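Local coordinates for protein probable 2-phosphosulfolactate phosphatase (Clostridium acetobutylicum, PDB 1VR0) that probably catalyses the magnesium-dependent hydrolysis of (2R)-O-phospho-3-sulfolactate to (2R)-3-sulfolactate and phosphate, at residues N137-A142 with M179-K184; D166-S171 with A191-Y196; K212-I217 with K224-C229. All blocks are in the same frame, centred on the assembly; numbering follows the deposited sequence.

Interaction 1: N137-A142 with M179-K184; sequences NGEAVA and MDRMKK
R181 and E139 carry the charged part of this contact, a salt bridge made by one nitrogen and one oxygen. NH2 of R181 is modelled 2.4 Å from OE1 of E139, a very short separation whose exact value is doubtful at this resolution. The carboxylate and guanidinium planes are inclined by 56°, so the two groups meet askew and not as a flat two-pronged pair. The E139 chain leaves beside its backbone N and folds at chi2 (-81°), which brings the carboxylate within range of the arginine. NH1 of R181 has a second acid, E143, one turn after E139 on helix 138-148, so the guanidinium bridges two carboxylates. The backbone oxygen of E139 lies over one guanidinium face, offset toward its rim; it is 3.5 Å from NH2 but not hydrogen-bonded to it. Van der Waals contact is slight: the A142 methyl, CB, lies 3.9 Å from NE of R181. NE also makes a weak hydrogen bond to the carbonyl of C177, within its own helix. The contact joins the first turn of helix 138-148, which follows strand 129-133, to the C-terminal end of helix 165-181, just before strand 185-187; E139 and A142 also pack on C177.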
ATOM      1  N   ASN A 137       5.110  21.625  -6.297  1.00 39.42           N
ATOM      2  CA  ASN A 137       3.906  22.099  -6.992  1.00 39.40           C
ATOM      3  C   ASN A 137       2.596  21.487  -6.489  1.00 39.52           C
ATOM      4  O   ASN A 137       1.591  21.481  -7.201  1.00 39.37           O
ATOM      5  CB  ASN A 137       4.052  21.931  -8.512  1.00 39.33           C
ATOM      6  CG  ASN A 137       3.985  20.493  -8.964  1.00 38.18           C
ATOM      7  OD1 ASN A 137       4.099  19.580  -8.163  1.00 38.24           O
ATOM      8  ND2 ASN A 137       3.791  20.289 -10.256  1.00 36.21           N
ATOM      9  N   GLY A 138       2.606  21.030  -5.244  1.00 39.74           N
ATOM     10  CA  GLY A 138       1.455  20.363  -4.633  1.00 39.99           C
ATOM     11  C   GLY A 138       0.169  21.153  -4.704  1.00 40.18           C
ATOM     12  O   GLY A 138      -0.831  20.647  -5.184  1.00 40.43           O
ATOM     13  N   GLU A 139       0.199  22.406  -4.269  1.00 40.25           N
ATOM     14  CA  GLU A 139      -0.991  23.243  -4.327  1.00 40.73           C
ATOM     15  C   GLU A 139      -1.506  23.388  -5.765  1.00 40.17           C
ATOM     16  O   GLU A 139      -2.713  23.266  -6.028  1.00 40.39           O
ATOM     17  CB  GLU A 139      -0.718  24.635  -3.735  1.00 41.02           C
ATOM     18  CG  GLU A 139      -0.444  24.680  -2.231  1.00 43.35           C
ATOM     19  CD  GLU A 139      -1.710  24.639  -1.351  1.00 47.18           C
ATOM     20  OE1 GLU A 139      -2.837  24.661  -1.869  1.00 50.69           O
ATOM     21  OE2 GLU A 139      -1.590  24.599  -0.113  1.00 48.43           O
ATOM     22  N   ALA A 140      -0.604  23.663  -6.692  1.00 39.31           N
ATOM     23  CA  ALA A 140      -1.009  23.876  -8.067  1.00 38.83           C
ATOM     24  C   ALA A 140      -1.597  22.592  -8.659  1.00 38.92           C
ATOM     25  O   ALA A 140      -2.524  22.643  -9.455  1.00 38.36           O
ATOM     26  CB  ALA A 140       0.160  24.378  -8.895  1.00 38.80           C
ATOM     27  N   VAL A 141      -1.063  21.436  -8.253  1.00 39.17           N
ATOM     28  CA  VAL A 141      -1.598  20.144  -8.708  1.00 39.06           C
ATOM     29  C   VAL A 141      -3.036  19.954  -8.213  1.00 39.01           C
ATOM     30  O   VAL A 141      -3.889  19.437  -8.925  1.00 38.60           O
ATOM     31  CB  VAL A 141      -0.753  18.971  -8.195  1.00 38.98           C
ATOM     32  CG1 VAL A 141      -1.421  17.666  -8.514  1.00 38.49           C
ATOM     33  CG2 VAL A 141       0.666  19.018  -8.784  1.00 39.67           C
ATOM     34  N   ALA A 142      -3.278  20.348  -6.969  1.00 38.84           N
ATOM     35  CA  ALA A 142      -4.582  20.193  -6.389  1.00 38.93           C
ATOM     36  C   ALA A 142      -5.556  21.070  -7.160  1.00 38.89           C
ATOM     37  O   ALA A 142      -6.664  20.665  -7.469  1.00 38.59           O
ATOM     38  CB  ALA A 142      -4.543  20.559  -4.945  1.00 39.16           C
HETATM   39  N   MSE A 179      -8.561  18.753  -0.594  1.00 43.71           N
HETATM   40  CA  MSE A 179      -9.591  18.892   0.420  1.00 46.70           C
HETATM   41  C   MSE A 179      -9.791  20.336   0.852  1.00 44.71           C
HETATM   42  O   MSE A 179     -10.902  20.735   1.149  1.00 43.57           O
HETATM   43  CB  MSE A 179      -9.253  18.082   1.636  1.00 46.17           C
HETATM   44  CG  MSE A 179      -9.155  16.598   1.353  1.00 49.98           C
HETATM   45 SE   MSE A 179      -8.776  15.537   3.026  1.00 59.06          SE
HETATM   46  CE  MSE A 179     -10.849  16.035   3.692  1.00 47.75           C
ATOM     47  N   ASP A 180      -8.708  21.100   0.909  1.00 44.24           N
ATOM     48  CA  ASP A 180      -8.810  22.525   1.177  1.00 44.34           C
ATOM     49  C   ASP A 180      -9.691  23.202   0.119  1.00 43.99           C
ATOM     50  O   ASP A 180     -10.389  24.142   0.418  1.00 43.06           O
ATOM     51  CB  ASP A 180      -7.430  23.199   1.197  1.00 44.43           C
ATOM     52  CG  ASP A 180      -6.582  22.843   2.433  1.00 46.14           C
ATOM     53  OD1 ASP A 180      -7.071  22.220   3.435  1.00 46.88           O
ATOM     54  OD2 ASP A 180      -5.382  23.213   2.381  1.00 47.73           O
ATOM     55  N   ARG A 181      -9.651  22.703  -1.112  1.00 44.49           N
ATOM     56  CA  ARG A 181     -10.445  23.254  -2.200  1.00 45.12           C
ATOM     57  C   ARG A 181     -11.792  22.609  -2.395  1.00 46.33           C
ATOM     58  O   ARG A 181     -12.614  23.171  -3.073  1.00 46.77           O
ATOM     59  CB  ARG A 181      -9.688  23.192  -3.519  1.00 44.98           C
ATOM     60  CG  ARG A 181      -8.525  24.101  -3.521  1.00 44.86           C
ATOM     61  CD  ARG A 181      -7.465  23.632  -4.428  1.00 47.27           C
ATOM     62  NE  ARG A 181      -6.165  23.999  -3.885  1.00 47.79           N
ATOM     63  CZ  ARG A 181      -5.482  25.074  -4.249  1.00 49.45           C
ATOM     64  NH1 ARG A 181      -5.943  25.916  -5.178  1.00 51.53           N
ATOM     65  NH2 ARG A 181      -4.314  25.304  -3.683  1.00 49.77           N
HETATM   66  N   MSE A 182     -12.050  21.440  -1.835  1.00 48.41           N
HETATM   67  CA  MSE A 182     -13.429  20.962  -1.803  1.00 51.34           C
HETATM   68  C   MSE A 182     -13.805  19.826  -0.895  1.00 48.19           C
HETATM   69  O   MSE A 182     -12.982  18.982  -0.579  1.00 48.35           O
HETATM   70  CB  MSE A 182     -13.803  20.501  -3.170  1.00 51.42           C
HETATM   71  CG  MSE A 182     -12.976  19.362  -3.666  1.00 55.19           C
HETATM   72 SE   MSE A 182     -13.808  18.894  -5.397  1.00 67.07          SE
HETATM   73  CE  MSE A 182     -15.773  19.738  -5.237  1.00 58.26           C
ATOM     74  N   LYS A 183     -15.094  19.792  -0.566  1.00 46.61           N
ATOM     75  CA  LYS A 183     -15.679  18.807   0.334  1.00 45.25           C
ATOM     76  C   LYS A 183     -16.333  17.605  -0.398  1.00 44.06           C
ATOM     77  O   LYS A 183     -16.463  16.525   0.186  1.00 43.06           O
ATOM     78  CB  LYS A 183     -16.654  19.528   1.270  1.00 45.77           C
ATOM     79  CG  LYS A 183     -15.992  20.708   2.044  1.00 46.62           C
ATOM     80  CD  LYS A 183     -16.692  20.990   3.426  1.00 47.07           C
ATOM     81  CE  LYS A 183     -18.157  21.469   3.268  1.00 47.76           C
ATOM     82  NZ  LYS A 183     -18.578  22.434   4.322  1.00 47.11           N
ATOM     83  N   LYS A 184     -16.712  17.768  -1.670  1.00 43.25           N
ATOM     84  CA  LYS A 184     -17.330  16.657  -2.438  1.00 43.12           C
ATOM     85  C   LYS A 184     -16.331  15.568  -2.851  1.00 42.36           C
ATOM     86  O   LYS A 184     -16.165  15.270  -4.021  1.00 42.07           O
ATOM     87  CB  LYS A 184     -18.066  17.130  -3.687  1.00 42.73           C
ATOM     88  CG  LYS A 184     -19.196  18.025  -3.423  1.00 43.21           C
ATOM     89  CD  LYS A 184     -20.028  18.313  -4.682  1.00 43.18           C
ATOM     90  CE  LYS A 184     -21.096  19.370  -4.365  1.00 43.50           C
ATOM     91  NZ  LYS A 184     -22.472  19.069  -4.871  1.00 45.19           N
TER

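Interaction 2: D166-S171 with A191-Y196; sequences DDFICS and ATTAQY. With MG (magnesium ion), chain D.
F168 lays its ring against the backbone of A194 as well as its methyl, in a crossing of two helix segments that is almost perpendicular: the short axes make an angle of 92° and approach to 7.8 Å. CB of A194 stands over the middle of the ring, 3.8 Å from its centroid and only 12° off the normal, a CH-pi contact. CZ of F168 also comes within 3.4 Å of the A194 backbone N, while CG2 of T193 meets the ring at its edge, 4.0 Å from CZ. With CG of F168 anti to the backbone N (chi1 -167°), the ring swings across to the other helix. CB of S171 adds a looser touch to CB of A194, and L17 of strand 13-18 packs against F168, S171 and A194. T193 of the second subunit also packs on F168, placing the contact near the dimer interface. Just before F168 in the helix, OD2 of D167 binds magnesium at 2.4 Å. Water 1, itself a metal ligand, donates to OD2 of D166 and to OD1 of D167. D38 and G158 complete the protein share of this magnesium site, part of the ComB active site.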
ATOM      1  N   ASP A 166       8.362   8.786   1.474  1.00 39.91           N
ATOM      2  CA  ASP A 166       8.453  10.120   0.816  1.00 40.00           C
ATOM      3  C   ASP A 166       7.285  10.313  -0.164  1.00 40.09           C
ATOM      4  O   ASP A 166       6.548  11.311  -0.094  1.00 40.15           O
ATOM      5  CB  ASP A 166       9.814  10.335   0.099  1.00 40.12           C
ATOM      6  CG  ASP A 166      10.223   9.163  -0.796  1.00 42.25           C
ATOM      7  OD1 ASP A 166       9.656   8.057  -0.699  1.00 45.18           O
ATOM      8  OD2 ASP A 166      11.138   9.335  -1.605  1.00 47.31           O
ATOM      9  N   ASP A 167       7.085   9.359  -1.065  1.00 39.76           N
ATOM     10  CA  ASP A 167       6.045   9.531  -2.064  1.00 40.16           C
ATOM     11  C   ASP A 167       4.663   9.513  -1.390  1.00 40.01           C
ATOM     12  O   ASP A 167       3.760  10.183  -1.815  1.00 40.36           O
ATOM     13  CB  ASP A 167       6.160   8.470  -3.187  1.00 40.28           C
ATOM     14  CG  ASP A 167       7.435   8.654  -4.034  1.00 40.11           C
ATOM     15  OD1 ASP A 167       7.899   9.792  -4.121  1.00 42.47           O
ATOM     16  OD2 ASP A 167       7.980   7.693  -4.607  1.00 38.74           O
ATOM     17  N   PHE A 168       4.524   8.752  -0.321  1.00 39.73           N
ATOM     18  CA  PHE A 168       3.255   8.571   0.347  1.00 39.29           C
ATOM     19  C   PHE A 168       2.839   9.845   1.071  1.00 39.85           C
ATOM     20  O   PHE A 168       1.683  10.273   0.964  1.00 39.98           O
ATOM     21  CB  PHE A 168       3.379   7.414   1.331  1.00 39.41           C
ATOM     22  CG  PHE A 168       2.057   6.895   1.893  1.00 39.30           C
ATOM     23  CD1 PHE A 168       1.175   6.185   1.094  1.00 39.41           C
ATOM     24  CD2 PHE A 168       1.747   7.042   3.245  1.00 37.75           C
ATOM     25  CE1 PHE A 168      -0.025   5.678   1.620  1.00 39.81           C
ATOM     26  CE2 PHE A 168       0.562   6.534   3.761  1.00 38.40           C
ATOM     27  CZ  PHE A 168      -0.320   5.842   2.945  1.00 38.61           C
ATOM     28  N   ILE A 169       3.766  10.474   1.800  1.00 39.86           N
ATOM     29  CA  ILE A 169       3.407  11.678   2.533  1.00 39.82           C
ATOM     30  C   ILE A 169       3.126  12.816   1.563  1.00 40.28           C
ATOM     31  O   ILE A 169       2.268  13.669   1.804  1.00 40.37           O
ATOM     32  CB  ILE A 169       4.466  12.072   3.587  1.00 39.50           C
ATOM     33  CG1 ILE A 169       3.919  13.194   4.495  1.00 40.10           C
ATOM     34  CG2 ILE A 169       5.782  12.472   2.963  1.00 38.40           C
ATOM     35  CD1 ILE A 169       4.696  13.364   5.834  1.00 40.18           C
ATOM     36  N   CYS A 170       3.865  12.829   0.459  1.00 41.18           N
ATOM     37  CA  CYS A 170       3.675  13.829  -0.569  1.00 40.85           C
ATOM     38  C   CYS A 170       2.295  13.657  -1.181  1.00 40.16           C
ATOM     39  O   CYS A 170       1.623  14.638  -1.408  1.00 39.54           O
ATOM     40  CB  CYS A 170       4.745  13.693  -1.636  1.00 41.09           C
ATOM     41  SG  CYS A 170       4.624  15.002  -2.882  1.00 44.54           S
ATOM     42  N   SER A 171       1.865  12.406  -1.397  1.00 39.51           N
ATOM     43  CA  SER A 171       0.479  12.141  -1.816  1.00 39.39           C
ATOM     44  C   SER A 171      -0.517  12.737  -0.851  1.00 39.10           C
ATOM     45  O   SER A 171      -1.484  13.354  -1.244  1.00 39.33           O
ATOM     46  CB  SER A 171       0.181  10.667  -1.883  1.00 39.24           C
ATOM     47  OG  SER A 171       1.077   9.985  -2.739  1.00 41.43           O
ATOM     48  N   ALA A 191      -5.697   6.424   0.380  1.00 37.78           N
ATOM     49  CA  ALA A 191      -5.639   7.887   0.301  1.00 37.50           C
ATOM     50  C   ALA A 191      -5.893   8.544   1.649  1.00 37.21           C
ATOM     51  O   ALA A 191      -5.161   9.415   2.051  1.00 37.42           O
ATOM     52  CB  ALA A 191      -6.615   8.358  -0.702  1.00 37.47           C
ATOM     53  N   THR A 192      -6.931   8.101   2.340  1.00 37.15           N
ATOM     54  CA  THR A 192      -7.208   8.528   3.701  1.00 37.16           C
ATOM     55  C   THR A 192      -5.957   8.380   4.593  1.00 37.35           C
ATOM     56  O   THR A 192      -5.591   9.282   5.341  1.00 37.48           O
ATOM     57  CB  THR A 192      -8.353   7.680   4.280  1.00 37.01           C
ATOM     58  OG1 THR A 192      -9.562   7.938   3.558  1.00 36.40           O
ATOM     59  CG2 THR A 192      -8.545   7.951   5.720  1.00 36.34           C
ATOM     60  N   THR A 193      -5.284   7.243   4.489  1.00 37.70           N
ATOM     61  CA  THR A 193      -4.097   6.967   5.313  1.00 37.42           C
ATOM     62  C   THR A 193      -2.925   7.893   4.977  1.00 37.43           C
ATOM     63  O   THR A 193      -2.276   8.425   5.871  1.00 37.47           O
ATOM     64  CB  THR A 193      -3.685   5.491   5.202  1.00 37.62           C
ATOM     65  OG1 THR A 193      -4.812   4.644   5.510  1.00 36.96           O
ATOM     66  CG2 THR A 193      -2.543   5.145   6.193  1.00 37.87           C
ATOM     67  N   ALA A 194      -2.673   8.127   3.693  1.00 37.69           N
ATOM     68  CA  ALA A 194      -1.656   9.093   3.282  1.00 37.61           C
ATOM     69  C   ALA A 194      -1.975  10.471   3.841  1.00 37.93           C
ATOM     70  O   ALA A 194      -1.111  11.121   4.418  1.00 38.41           O
ATOM     71  CB  ALA A 194      -1.574   9.172   1.794  1.00 37.70           C
ATOM     72  N   GLN A 195      -3.211  10.923   3.663  1.00 37.87           N
ATOM     73  CA  GLN A 195      -3.607  12.225   4.145  1.00 38.08           C
ATOM     74  C   GLN A 195      -3.409  12.329   5.659  1.00 37.90           C
ATOM     75  O   GLN A 195      -2.981  13.360   6.166  1.00 37.58           O
ATOM     76  CB  GLN A 195      -5.062  12.480   3.734  1.00 38.20           C
ATOM     77  CG  GLN A 195      -5.548  13.905   3.933  1.00 38.78           C
ATOM     78  CD  GLN A 195      -6.039  14.166   5.315  1.00 41.59           C
ATOM     79  OE1 GLN A 195      -6.486  13.230   6.008  1.00 46.06           O
ATOM     80  NE2 GLN A 195      -5.916  15.427   5.779  1.00 41.21           N
ATOM     81  N   TYR A 196      -3.693  11.239   6.363  1.00 38.01           N
ATOM     82  CA  TYR A 196      -3.529  11.172   7.808  1.00 38.17           C
ATOM     83  C   TYR A 196      -2.083  11.356   8.219  1.00 38.49           C
ATOM     84  O   TYR A 196      -1.792  12.125   9.163  1.00 38.39           O
ATOM     85  CB  TYR A 196      -4.040   9.838   8.365  1.00 37.72           C
ATOM     86  CG  TYR A 196      -3.665   9.666   9.816  1.00 38.25           C
ATOM     87  CD1 TYR A 196      -4.301  10.403  10.806  1.00 37.50           C
ATOM     88  CD2 TYR A 196      -2.642   8.782  10.203  1.00 38.29           C
ATOM     89  CE1 TYR A 196      -3.941  10.266  12.147  1.00 37.15           C
ATOM     90  CE2 TYR A 196      -2.283   8.637  11.537  1.00 38.08           C
ATOM     91  CZ  TYR A 196      -2.931   9.385  12.508  1.00 38.65           C
ATOM     92  OH  TYR A 196      -2.563   9.257  13.840  1.00 38.00           O
TER
HETATM   93 MG    MG D 400      10.263   7.532  -5.224  1.00 35.97          MG
HETATM   94  O   HOH W   1      10.616   9.820  -4.180  1.00 26.12           O
HETATM   95  O   HOH W   2      11.774   7.025  -3.327  1.00 45.17           O

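Interaction 3: K212-I217 with K224-C229; sequences KHYKRI and KDFEYC. With 3SL ((2R)-3-sulfolactic acid), chain E.
Y214 points its ring edge at the face of F226, with CE1 poised 3.5 Å above the centre of the phenylalanine ring. The planes are inclined by 69° and the centroids lie 4.9 Å apart, making a T-shaped (edge-to-face) pair. CE1 of Y214 is close to all six ring carbons of F226, at 3.6 Å from the nearest, CE1. Both side chains set CG anti to the backbone N (chi1 -176° for Y214, 165° for F226), and they cross at about a right angle. Where the two backbones are nearest, CG2 of I217 lies 4.2 Å from CB of F226. Two consecutive short helices, 212-219 and 223-229, joined by a short turn, thus pack through apolar side chains, and the first also lines the sulfolactate pocket. There H213 brings its ring edge to the carboxylate end of the ligand, with CE1 3.5 Å from C1 of sulfolactate; NE2 is hydrogen-bonded to the carbonyl of L40, which would help hold the imidazole's rotation. CG1 of I217 lies 3.8 Å above one face of the H213 ring, offset toward its rim. CG of R216 is 3.4 Å from O12 of sulfolactate, and its guanidinium is tied by NH1 to E219 and by NH2 to the carbonyl of K84. On the second helix, D225 forms a salt bridge with R41, whose NH1 is hydrogen-bonded to the ligand.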
ATOM      1  N   LYS A 212      13.222   4.404   4.117  1.00 39.25           N
ATOM      2  CA  LYS A 212      14.443   3.645   3.814  1.00 39.24           C
ATOM      3  C   LYS A 212      15.287   4.420   2.796  1.00 39.09           C
ATOM      4  O   LYS A 212      16.474   4.528   2.944  1.00 39.50           O
ATOM      5  CB  LYS A 212      14.060   2.252   3.291  1.00 38.86           C
ATOM      6  CG  LYS A 212      15.179   1.246   3.206  1.00 39.96           C
ATOM      7  N   HIS A 213      14.631   5.008   1.802  1.00 39.12           N
ATOM      8  CA  HIS A 213      15.241   5.771   0.711  1.00 39.15           C
ATOM      9  C   HIS A 213      15.983   7.000   1.204  1.00 39.53           C
ATOM     10  O   HIS A 213      16.928   7.436   0.583  1.00 39.75           O
ATOM     11  CB  HIS A 213      14.114   6.225  -0.230  1.00 39.42           C
ATOM     12  CG  HIS A 213      14.565   6.892  -1.494  1.00 39.60           C
ATOM     13  ND1 HIS A 213      15.376   6.270  -2.421  1.00 40.89           N
ATOM     14  CD2 HIS A 213      14.248   8.099  -2.026  1.00 40.03           C
ATOM     15  CE1 HIS A 213      15.566   7.079  -3.451  1.00 39.21           C
ATOM     16  NE2 HIS A 213      14.895   8.195  -3.238  1.00 39.71           N
ATOM     17  N   TYR A 214      15.538   7.587   2.305  1.00 39.59           N
ATOM     18  CA  TYR A 214      16.263   8.691   2.908  1.00 39.34           C
ATOM     19  C   TYR A 214      17.701   8.327   3.250  1.00 39.54           C
ATOM     20  O   TYR A 214      18.591   9.156   3.104  1.00 39.74           O
ATOM     21  CB  TYR A 214      15.582   9.123   4.193  1.00 39.38           C
ATOM     22  CG  TYR A 214      16.217  10.321   4.834  1.00 38.07           C
ATOM     23  CD1 TYR A 214      16.092  11.567   4.271  1.00 37.66           C
ATOM     24  CD2 TYR A 214      16.945  10.200   5.998  1.00 38.16           C
ATOM     25  CE1 TYR A 214      16.677  12.683   4.859  1.00 38.70           C
ATOM     26  CE2 TYR A 214      17.534  11.309   6.605  1.00 38.94           C
ATOM     27  CZ  TYR A 214      17.401  12.547   6.018  1.00 38.33           C
ATOM     28  OH  TYR A 214      17.949  13.651   6.616  1.00 38.73           O
ATOM     29  N   LYS A 215      17.942   7.109   3.724  1.00 39.57           N
ATOM     30  CA  LYS A 215      19.324   6.736   4.060  1.00 40.48           C
ATOM     31  C   LYS A 215      20.137   6.745   2.781  1.00 39.61           C
ATOM     32  O   LYS A 215      21.310   7.101   2.799  1.00 39.46           O
ATOM     33  CB  LYS A 215      19.501   5.380   4.783  1.00 40.66           C
ATOM     34  CG  LYS A 215      18.539   5.134   5.962  1.00 43.55           C
ATOM     35  CD  LYS A 215      18.947   3.879   6.796  1.00 44.39           C
ATOM     36  CE  LYS A 215      17.710   3.137   7.451  1.00 46.53           C
ATOM     37  NZ  LYS A 215      18.163   1.973   8.369  1.00 47.36           N
ATOM     38  N   ARG A 216      19.514   6.354   1.675  1.00 39.25           N
ATOM     39  CA  ARG A 216      20.213   6.336   0.393  1.00 39.28           C
ATOM     40  C   ARG A 216      20.598   7.755  -0.072  1.00 39.55           C
ATOM     41  O   ARG A 216      21.752   8.017  -0.496  1.00 39.22           O
ATOM     42  CB  ARG A 216      19.357   5.658  -0.682  1.00 38.88           C
ATOM     43  CG  ARG A 216      20.016   5.565  -2.043  1.00 37.76           C
ATOM     44  CD  ARG A 216      21.349   4.898  -1.971  1.00 36.38           C
ATOM     45  NE  ARG A 216      22.036   4.863  -3.259  1.00 36.51           N
ATOM     46  CZ  ARG A 216      23.329   4.558  -3.409  1.00 37.03           C
ATOM     47  NH1 ARG A 216      24.090   4.245  -2.364  1.00 35.80           N
ATOM     48  NH2 ARG A 216      23.870   4.544  -4.610  1.00 36.34           N
ATOM     49  N   ILE A 217      19.622   8.649   0.026  1.00 39.40           N
ATOM     50  CA  ILE A 217      19.804  10.046  -0.300  1.00 40.02           C
ATOM     51  C   ILE A 217      20.938  10.648   0.560  1.00 40.32           C
ATOM     52  O   ILE A 217      21.755  11.438   0.079  1.00 40.31           O
ATOM     53  CB  ILE A 217      18.450  10.805  -0.101  1.00 40.62           C
ATOM     54  CG1 ILE A 217      17.379  10.349  -1.125  1.00 39.96           C
ATOM     55  CG2 ILE A 217      18.602  12.333  -0.132  1.00 40.99           C
ATOM     56  CD1 ILE A 217      17.761  10.440  -2.545  1.00 40.03           C
ATOM     57  N   LYS A 224      21.260  18.832   0.349  1.00 39.30           N
ATOM     58  CA  LYS A 224      20.730  20.005  -0.363  1.00 39.31           C
ATOM     59  C   LYS A 224      19.489  19.656  -1.182  1.00 39.01           C
ATOM     60  O   LYS A 224      18.509  20.394  -1.147  1.00 38.60           O
ATOM     61  CB  LYS A 224      21.754  20.613  -1.318  1.00 39.38           C
ATOM     62  CG  LYS A 224      23.104  20.945  -0.719  1.00 40.43           C
ATOM     63  CD  LYS A 224      23.268  22.414  -0.480  1.00 41.62           C
ATOM     64  CE  LYS A 224      24.695  22.766   0.007  1.00 42.19           C
ATOM     65  NZ  LYS A 224      25.641  22.945  -1.126  1.00 43.39           N
ATOM     66  N   ASP A 225      19.551  18.571  -1.955  1.00 38.62           N
ATOM     67  CA  ASP A 225      18.398  18.175  -2.773  1.00 38.94           C
ATOM     68  C   ASP A 225      17.214  17.835  -1.876  1.00 39.16           C
ATOM     69  O   ASP A 225      16.085  18.207  -2.173  1.00 38.74           O
ATOM     70  CB  ASP A 225      18.707  16.965  -3.666  1.00 38.74           C
ATOM     71  CG  ASP A 225      19.610  17.285  -4.856  1.00 39.95           C
ATOM     72  OD1 ASP A 225      19.783  18.470  -5.303  1.00 41.34           O
ATOM     73  OD2 ASP A 225      20.150  16.300  -5.384  1.00 39.45           O
ATOM     74  N   PHE A 226      17.487  17.128  -0.774  1.00 39.48           N
ATOM     75  CA  PHE A 226      16.447  16.747   0.191  1.00 39.98           C
ATOM     76  C   PHE A 226      15.706  17.985   0.756  1.00 40.43           C
ATOM     77  O   PHE A 226      14.481  18.021   0.801  1.00 40.13           O
ATOM     78  CB  PHE A 226      17.045  15.898   1.339  1.00 39.63           C
ATOM     79  CG  PHE A 226      16.141  15.775   2.529  1.00 39.23           C
ATOM     80  CD1 PHE A 226      15.022  14.994   2.476  1.00 38.74           C
ATOM     81  CD2 PHE A 226      16.399  16.486   3.703  1.00 40.96           C
ATOM     82  CE1 PHE A 226      14.153  14.910   3.562  1.00 39.61           C
ATOM     83  CE2 PHE A 226      15.529  16.402   4.810  1.00 40.79           C
ATOM     84  CZ  PHE A 226      14.402  15.611   4.729  1.00 39.66           C
ATOM     85  N   GLU A 227      16.456  18.997   1.185  1.00 40.43           N
ATOM     86  CA  GLU A 227      15.820  20.170   1.769  1.00 40.93           C
ATOM     87  C   GLU A 227      15.017  20.925   0.720  1.00 40.51           C
ATOM     88  O   GLU A 227      13.962  21.492   1.026  1.00 40.74           O
ATOM     89  CB  GLU A 227      16.844  21.146   2.341  1.00 41.40           C
ATOM     90  CG  GLU A 227      17.939  20.519   3.168  1.00 43.90           C
ATOM     91  CD  GLU A 227      17.777  20.753   4.637  1.00 47.31           C
ATOM     92  OE1 GLU A 227      18.592  21.544   5.151  1.00 49.26           O
ATOM     93  OE2 GLU A 227      16.855  20.147   5.258  1.00 49.81           O
ATOM     94  N   TYR A 228      15.542  20.965  -0.499  1.00 39.77           N
ATOM     95  CA  TYR A 228      14.899  21.664  -1.585  1.00 39.62           C
ATOM     96  C   TYR A 228      13.569  20.982  -1.951  1.00 39.88           C
ATOM     97  O   TYR A 228      12.537  21.639  -2.051  1.00 39.68           O
ATOM     98  CB  TYR A 228      15.852  21.738  -2.797  1.00 39.19           C
ATOM     99  CG  TYR A 228      15.186  22.265  -4.024  1.00 38.19           C
ATOM    100  CD1 TYR A 228      15.044  23.632  -4.220  1.00 38.35           C
ATOM    101  CD2 TYR A 228      14.630  21.409  -4.961  1.00 37.19           C
ATOM    102  CE1 TYR A 228      14.395  24.140  -5.341  1.00 37.67           C
ATOM    103  CE2 TYR A 228      13.972  21.904  -6.086  1.00 37.04           C
ATOM    104  CZ  TYR A 228      13.872  23.271  -6.269  1.00 38.25           C
ATOM    105  OH  TYR A 228      13.250  23.790  -7.376  1.00 39.50           O
ATOM    106  N   CYS A 229      13.602  19.666  -2.128  1.00 40.23           N
ATOM    107  CA  CYS A 229      12.403  18.901  -2.493  1.00 41.17           C
ATOM    108  C   CYS A 229      11.297  18.883  -1.439  1.00 40.72           C
ATOM    109  O   CYS A 229      10.162  18.510  -1.741  1.00 40.76           O
ATOM    110  CB  CYS A 229      12.774  17.466  -2.848  1.00 41.27           C
ATOM    111  SG  CYS A 229      13.851  17.360  -4.303  1.00 44.22           S
TER
HETATM  112  O11 3SL E 300      17.864   5.095  -5.826  1.00 73.89           O
HETATM  113  C1  3SL E 300      18.109   6.317  -5.777  1.00 73.32           C
HETATM  114  O12 3SL E 300      18.844   6.875  -4.923  1.00 73.24           O
HETATM  115  C2  3SL E 300      17.469   7.150  -6.822  1.00 73.16           C
HETATM  116  O2  3SL E 300      16.144   6.656  -6.995  1.00 70.38           O
HETATM  117  C3  3SL E 300      17.524   8.592  -6.357  1.00 75.28           C
HETATM  118  S   3SL E 300      16.616   9.589  -7.328  1.00 78.91           S
HETATM  119  O3S 3SL E 300      17.495  10.296  -8.275  1.00 79.24           O
HETATM  120  O1S 3SL E 300      15.388   8.943  -7.905  1.00 77.80           O
HETATM  121  O2S 3SL E 300      16.152  10.700  -6.489  1.00 82.36           O

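How the interactions relate
From the N terminus, interaction 1 opens first, at helix 138-148, and interaction 2 opens at helix 165-181 before interaction 1 has closed at 179-184. The two therefore cross along the chain, sharing opposite ends of helix 165-181, and they touch where SE of M179 packs on CG of Q195. Interaction 2 closes at helix 189-199, beyond strand 185-187. Interaction 3 follows in series, a local closure of only six intervening residues between helices 212-219 and 223-229. It meets interaction 2 where D166, which holds a magnesium-bound water, packs on H213 of the sulfolactate pocket; interactions 1 and 3 do not touch, their centres about 25 Å apart.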